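Cyclopenase asqI (Emericella nidulans, PDB 5YY3) is a zinc-dependent cyclopenase that converts 4'-methoxycyclopenin into 4'-methoxyviridicatin in aspoquinolone biosynthesis, with release of methyl isocyanate. Local coordinates at residues R58-L63 against D99-A104; L88-A93 against E115-A120. One frame throughout, in Å; residues are numbered along the deposited sequence.

Contact 1: residues R58-L63 against D99-A104; sequences RGIFAL and DGISKA
This is a small, buried, wholly apolar contact between two helices of the helical part of the protein. Ile60 of helix 53-61 meets Ile101 and Ala104 of helix 97-109. All three residues are buried, and the contact hides 86 Å² in all. The end of Ile60 does the touching. Its CD1 lies 4.1 Å from the branch methyl CG2 of Ile101. The same CD1 is 4.1 Å from Ala104 CB. One methyl thus rests against two residues three positions apart, which lie on the same side of helix 97-109. Ile60 keeps its longer branch extended (chi2 170°), and this carries CD1 across the space between the helices. The nearest alpha carbons, Ile60 CA and Ala104 CA, are 8.3 Å apart, so only side chains meet. The two isoleucine side chains cross at a slant. Within helix 97-109, Ala104 N is bonded to Gly100 O at 2.9 Å. Around the contact, Ile101 also packs on Val53, Asp56 and Val57 of helix 53-61. Helix 114-127 adjoins as well, with Met117 touching both Ile60 and Ala104, while Leu90 of helix 77-92 packs on Ala104.

Contact 2: residues L88-A93 against E115-A120; sequences LMLDAA and ELMRDA
Ala120 O, which Leu90 touches with its methyl CD1 at 4.0 Å, accepts a hydrogen bond from Ser87 OG of helix 77-92. This carbonyl therefore meets one helix in two ways, through a hydroxyl and through a methyl. The other contact is apolar. Leu90 and Met117 reach toward each other and meet tip to tip. Leu90 CD1 lies 3.4 Å from Met117 CE, which is tight for two methyl groups. The other methyl, Leu90 CD2, is 4.0 Å from the same CE. The Met117 methyl thus faces the fork of the leucine. Met117 gets there by a bent chain. Its CG stands opposite the backbone nitrogen (chi1 -174°), then the chain bends at chi2 (55°) and again at chi3 (-144°), and the end comes nearer to Leu90 than the first bond would suggest. Leu90 CA and Ala120 CA, the nearest pair, are 8.1 Å apart, so the helices meet through side chains and the Ala120 carbonyl. Three buried residues make up the contact, and 106 Å² is covered. Leu121 and Tyr124 of helix 114-127 also pack on Leu90. It is a contact between packed helices, in keeping with the helical, metal-binding part of a hemocyanin-like protein of the tyrosinase family.

In the fold
From the N terminus the chain runs through helices 53-61, 77-92, 97-109 and 114-127. Contact 1 joins the first to the third and closes a loop of 35 residues. Contact 2 joins the second to the fourth across 21 residues. Their segments alternate, so the two loops cross and neither nests in the other. Together they tie four successive helices into one cluster. The centres of contact 1 and contact 2 are about 9 Å apart. They meet directly where Ala104 CB lies 3.5 Å from Met117 CE. Arg118 also reaches back to segment 58-63, with a weak hydrogen bond from its NE to Phe61 O. Both contacts lie within one chain, away from the zinc site.

Contact 1: residues R58-L63 against D99-A104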
loop_
_atom_site.group_PDB
_atom_site.type_symbol
_atom_site.label_atom_id
_atom_site.label_comp_id
_atom_site.label_asym_id
_atom_site.label_seq_id
_atom_site.Cartn_x
_atom_site.Cartn_y
_atom_site.Cartn_z
ATOM N N ARG A 58 -40.277 24.954 -3.187
ATOM C CA ARG A 58 -39.705 23.958 -2.272
ATOM C C ARG A 58 -40.641 22.765 -2.092
ATOM O O ARG A 58 -40.194 21.620 -2.039
ATOM C CB ARG A 58 -39.386 24.579 -0.906
ATOM C CG ARG A 58 -38.206 25.538 -0.902
ATOM C CD ARG A 58 -38.099 26.269 0.435
ATOM N NE ARG A 58 -38.376 27.699 0.299
ATOM C CZ ARG A 58 -38.992 28.437 1.222
ATOM N NH1 ARG A 58 -39.411 27.877 2.349
ATOM N NH2 ARG A 58 -39.203 29.731 1.010
ATOM N N GLY A 59 -41.938 23.033 -2.000
ATOM C CA GLY A 59 -42.920 21.973 -1.892
ATOM C C GLY A 59 -42.904 21.037 -3.087
ATOM O O GLY A 59 -42.999 19.821 -2.939
ATOM N N ILE A 60 -42.786 21.607 -4.280
ATOM C CA ILE A 60 -42.766 20.816 -5.509
ATOM C C ILE A 60 -41.490 19.965 -5.582
ATOM O O ILE A 60 -41.554 18.758 -5.798
ATOM C CB ILE A 60 -42.880 21.724 -6.767
ATOM C CG1 ILE A 60 -44.232 22.450 -6.774
ATOM C CG2 ILE A 60 -42.701 20.906 -8.045
ATOM C CD1 ILE A 60 -44.355 23.539 -7.820
ATOM N N PHE A 61 -40.336 20.596 -5.376
ATOM C CA PHE A 61 -39.053 19.892 -5.413
ATOM C C PHE A 61 -38.924 18.789 -4.364
ATOM O O PHE A 61 -38.073 17.905 -4.487
ATOM C CB PHE A 61 -37.913 20.891 -5.252
ATOM C CG PHE A 61 -37.468 21.491 -6.544
ATOM C CD1 PHE A 61 -38.212 22.489 -7.148
ATOM C CD2 PHE A 61 -36.317 21.046 -7.164
ATOM C CE1 PHE A 61 -37.809 23.047 -8.350
ATOM C CE2 PHE A 61 -35.907 21.591 -8.362
ATOM C CZ PHE A 61 -36.657 22.599 -8.965
ATOM N N ALA A 62 -39.778 18.835 -3.343
ATOM C CA ALA A 62 -39.754 17.834 -2.282
ATOM C C ALA A 62 -40.639 16.623 -2.590
ATOM O O ALA A 62 -40.573 15.601 -1.897
ATOM C CB ALA A 62 -40.180 18.465 -0.963
ATOM N N LEU A 63 -41.472 16.734 -3.620
ATOM C CA LEU A 63 -42.450 15.691 -3.899
ATOM C C LEU A 63 -41.821 14.337 -4.230
ATOM O O LEU A 63 -41.051 14.219 -5.182
ATOM C CB LEU A 63 -43.365 16.127 -5.035
ATOM C CG LEU A 63 -44.419 17.145 -4.610
ATOM C CD1 LEU A 63 -45.279 17.544 -5.796
ATOM C CD2 LEU A 63 -45.276 16.565 -3.482
ATOM N N ASP A 99 -47.958 31.822 -12.822
ATOM C CA ASP A 99 -48.526 31.103 -13.959
ATOM C C ASP A 99 -47.875 29.714 -14.084
ATOM O O ASP A 99 -48.572 28.696 -14.101
ATOM C CB ASP A 99 -48.365 31.906 -15.258
ATOM C CG ASP A 99 -49.192 33.184 -15.263
ATOM O OD1 ASP A 99 -50.330 33.138 -14.750
ATOM O OD2 ASP A 99 -48.718 34.225 -15.784
ATOM N N GLY A 100 -46.547 29.670 -14.155
ATOM C CA GLY A 100 -45.836 28.409 -14.291
ATOM C C GLY A 100 -46.140 27.469 -13.141
ATOM O O GLY A 100 -46.334 26.269 -13.326
ATOM N N ILE A 101 -46.206 28.023 -11.939
ATOM C CA ILE A 101 -46.398 27.198 -10.760
ATOM C C ILE A 101 -47.816 26.638 -10.687
ATOM O O ILE A 101 -48.012 25.513 -10.226
ATOM C CB ILE A 101 -46.057 27.988 -9.497
ATOM C CG1 ILE A 101 -44.607 28.433 -9.581
ATOM C CG2 ILE A 101 -46.268 27.145 -8.253
ATOM C CD1 ILE A 101 -44.134 29.123 -8.360
ATOM N N SER A 102 -48.791 27.405 -11.173
ATOM C CA SER A 102 -50.163 26.913 -11.296
ATOM C C SER A 102 -50.241 25.708 -12.231
ATOM O O SER A 102 -50.834 24.683 -11.875
ATOM C CB SER A 102 -51.095 28.011 -11.798
ATOM O OG SER A 102 -51.358 28.950 -10.771
ATOM N N LYS A 103 -49.645 25.841 -13.418
ATOM C CA LYS A 103 -49.584 24.745 -14.393
ATOM C C LYS A 103 -48.918 23.524 -13.760
ATOM O O LYS A 103 -49.395 22.390 -13.892
ATOM C CB LYS A 103 -48.823 25.175 -15.654
ATOM C CG LYS A 103 -49.040 24.274 -16.869
ATOM C CD LYS A 103 -50.529 24.143 -17.209
ATOM C CE LYS A 103 -50.784 23.456 -18.554
ATOM N NZ LYS A 103 -50.905 21.976 -18.450
ATOM N N ALA A 104 -47.820 23.780 -13.052
ATOM C CA ALA A 104 -47.060 22.745 -12.362
ATOM C C ALA A 104 -47.928 21.966 -11.371
ATOM O O ALA A 104 -47.986 20.733 -11.433
ATOM C CB ALA A 104 -45.866 23.373 -11.647
#

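Contact 2: residues L88-A93 against E115-A120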
loop_
_atom_site.group_PDB
_atom_site.type_symbol
_atom_site.label_atom_id
_atom_site.label_comp_id
_atom_site.label_asym_id
_atom_site.label_seq_id
_atom_site.Cartn_x
_atom_site.Cartn_y
_atom_site.Cartn_z
ATOM N N LEU A 88 -41.469 23.558 -21.271
ATOM C CA LEU A 88 -42.010 24.584 -22.183
ATOM C C LEU A 88 -43.492 24.859 -21.906
ATOM O O LEU A 88 -43.972 25.995 -21.989
ATOM C CB LEU A 88 -41.841 24.153 -23.643
ATOM C CG LEU A 88 -40.443 24.258 -24.252
ATOM C CD1 LEU A 88 -40.408 23.511 -25.570
ATOM C CD2 LEU A 88 -40.044 25.716 -24.440
ATOM N N MET A 89 -44.201 23.783 -21.601
ATOM C CA MET A 89 -45.572 23.828 -21.128
ATOM C C MET A 89 -45.687 24.852 -19.997
ATOM O O MET A 89 -46.532 25.740 -20.056
ATOM C CB MET A 89 -45.982 22.424 -20.676
ATOM C CG MET A 89 -47.435 22.066 -20.676
ATOM S SD MET A 89 -47.540 20.279 -20.981
ATOM C CE MET A 89 -46.622 20.227 -22.514
ATOM N N LEU A 90 -44.809 24.755 -18.994
ATOM C CA LEU A 90 -44.822 25.693 -17.862
ATOM C C LEU A 90 -44.638 27.129 -18.326
ATOM O O LEU A 90 -45.272 28.059 -17.828
ATOM C CB LEU A 90 -43.723 25.358 -16.864
ATOM C CG LEU A 90 -43.689 23.994 -16.193
ATOM C CD1 LEU A 90 -42.538 23.993 -15.193
ATOM C CD2 LEU A 90 -45.024 23.661 -15.540
ATOM N N ASP A 91 -43.745 27.295 -19.286
ATOM C CA ASP A 91 -43.458 28.586 -19.861
ATOM C C ASP A 91 -44.678 29.126 -20.621
ATOM O O ASP A 91 -44.954 30.333 -20.613
ATOM C CB ASP A 91 -42.238 28.458 -20.775
ATOM C CG ASP A 91 -41.778 29.773 -21.306
ATOM O OD1 ASP A 91 -41.295 30.595 -20.489
ATOM O OD2 ASP A 91 -41.880 29.982 -22.539
ATOM N N ALA A 92 -45.410 28.214 -21.262
ATOM C CA ALA A 92 -46.550 28.561 -22.113
ATOM C C ALA A 92 -47.783 29.024 -21.326
ATOM O O ALA A 92 -48.713 29.593 -21.895
ATOM C CB ALA A 92 -46.914 27.377 -22.994
ATOM N N ALA A 93 -47.770 28.797 -20.014
ATOM C CA ALA A 93 -48.896 29.154 -19.154
ATOM C C ALA A 93 -48.917 30.633 -18.776
ATOM O O ALA A 93 -49.821 31.070 -18.067
ATOM C CB ALA A 93 -48.888 28.294 -17.883
ATOM N N GLU A 115 -40.092 13.630 -10.304
ATOM C CA GLU A 115 -38.701 13.766 -10.719
ATOM C C GLU A 115 -38.666 14.458 -12.065
ATOM O O GLU A 115 -37.832 15.337 -12.309
ATOM C CB GLU A 115 -38.004 12.403 -10.788
ATOM C CG GLU A 115 -36.544 12.447 -11.243
ATOM C CD GLU A 115 -35.632 13.189 -10.277
ATOM O OE1 GLU A 115 -35.811 13.058 -9.045
ATOM O OE2 GLU A 115 -34.714 13.885 -10.754
ATOM N N LEU A 116 -39.586 14.059 -12.937
ATOM C CA LEU A 116 -39.749 14.724 -14.215
ATOM C C LEU A 116 -40.038 16.198 -13.959
ATOM O O LEU A 116 -39.428 17.073 -14.572
ATOM C CB LEU A 116 -40.868 14.070 -15.033
ATOM C CG LEU A 116 -41.065 14.504 -16.492
ATOM C CD1 LEU A 116 -41.872 13.456 -17.234
ATOM C CD2 LEU A 116 -41.738 15.887 -16.615
ATOM N N MET A 117 -40.969 16.465 -13.047
ATOM C CA MET A 117 -41.340 17.843 -12.727
ATOM C C MET A 117 -40.158 18.644 -12.186
ATOM O O MET A 117 -39.995 19.813 -12.535
ATOM C CB MET A 117 -42.488 17.879 -11.718
ATOM C CG MET A 117 -43.014 19.282 -11.464
ATOM S SD MET A 117 -43.489 20.087 -13.010
ATOM C CE MET A 117 -42.986 21.747 -12.657
ATOM N N ARG A 118 -39.332 18.022 -11.342
ATOM C CA ARG A 118 -38.174 18.722 -10.770
ATOM C C ARG A 118 -37.234 19.218 -11.844
ATOM O O ARG A 118 -36.783 20.357 -11.792
ATOM C CB ARG A 118 -37.411 17.828 -9.792
ATOM C CG ARG A 118 -37.857 18.029 -8.381
ATOM C CD ARG A 118 -37.134 17.125 -7.420
ATOM N NE ARG A 118 -38.095 16.262 -6.755
ATOM C CZ ARG A 118 -38.204 14.984 -7.037
ATOM N NH1 ARG A 118 -37.385 14.464 -7.935
ATOM N NH2 ARG A 118 -39.094 14.234 -6.419
ATOM N N ASP A 119 -36.965 18.367 -12.829
ATOM C CA ASP A 119 -36.135 18.747 -13.961
ATOM C C ASP A 119 -36.796 19.855 -14.777
ATOM O O ASP A 119 -36.142 20.817 -15.184
ATOM C CB ASP A 119 -35.849 17.538 -14.849
ATOM C CG ASP A 119 -34.651 16.739 -14.375
ATOM O OD1 ASP A 119 -33.803 17.326 -13.666
ATOM O OD2 ASP A 119 -34.542 15.533 -14.723
ATOM N N ALA A 120 -38.099 19.717 -15.007
ATOM C CA ALA A 120 -38.840 20.672 -15.828
ATOM C C ALA A 120 -38.913 22.029 -15.133
ATOM O O ALA A 120 -38.681 23.074 -15.744
ATOM C CB ALA A 120 -40.255 20.133 -16.135
#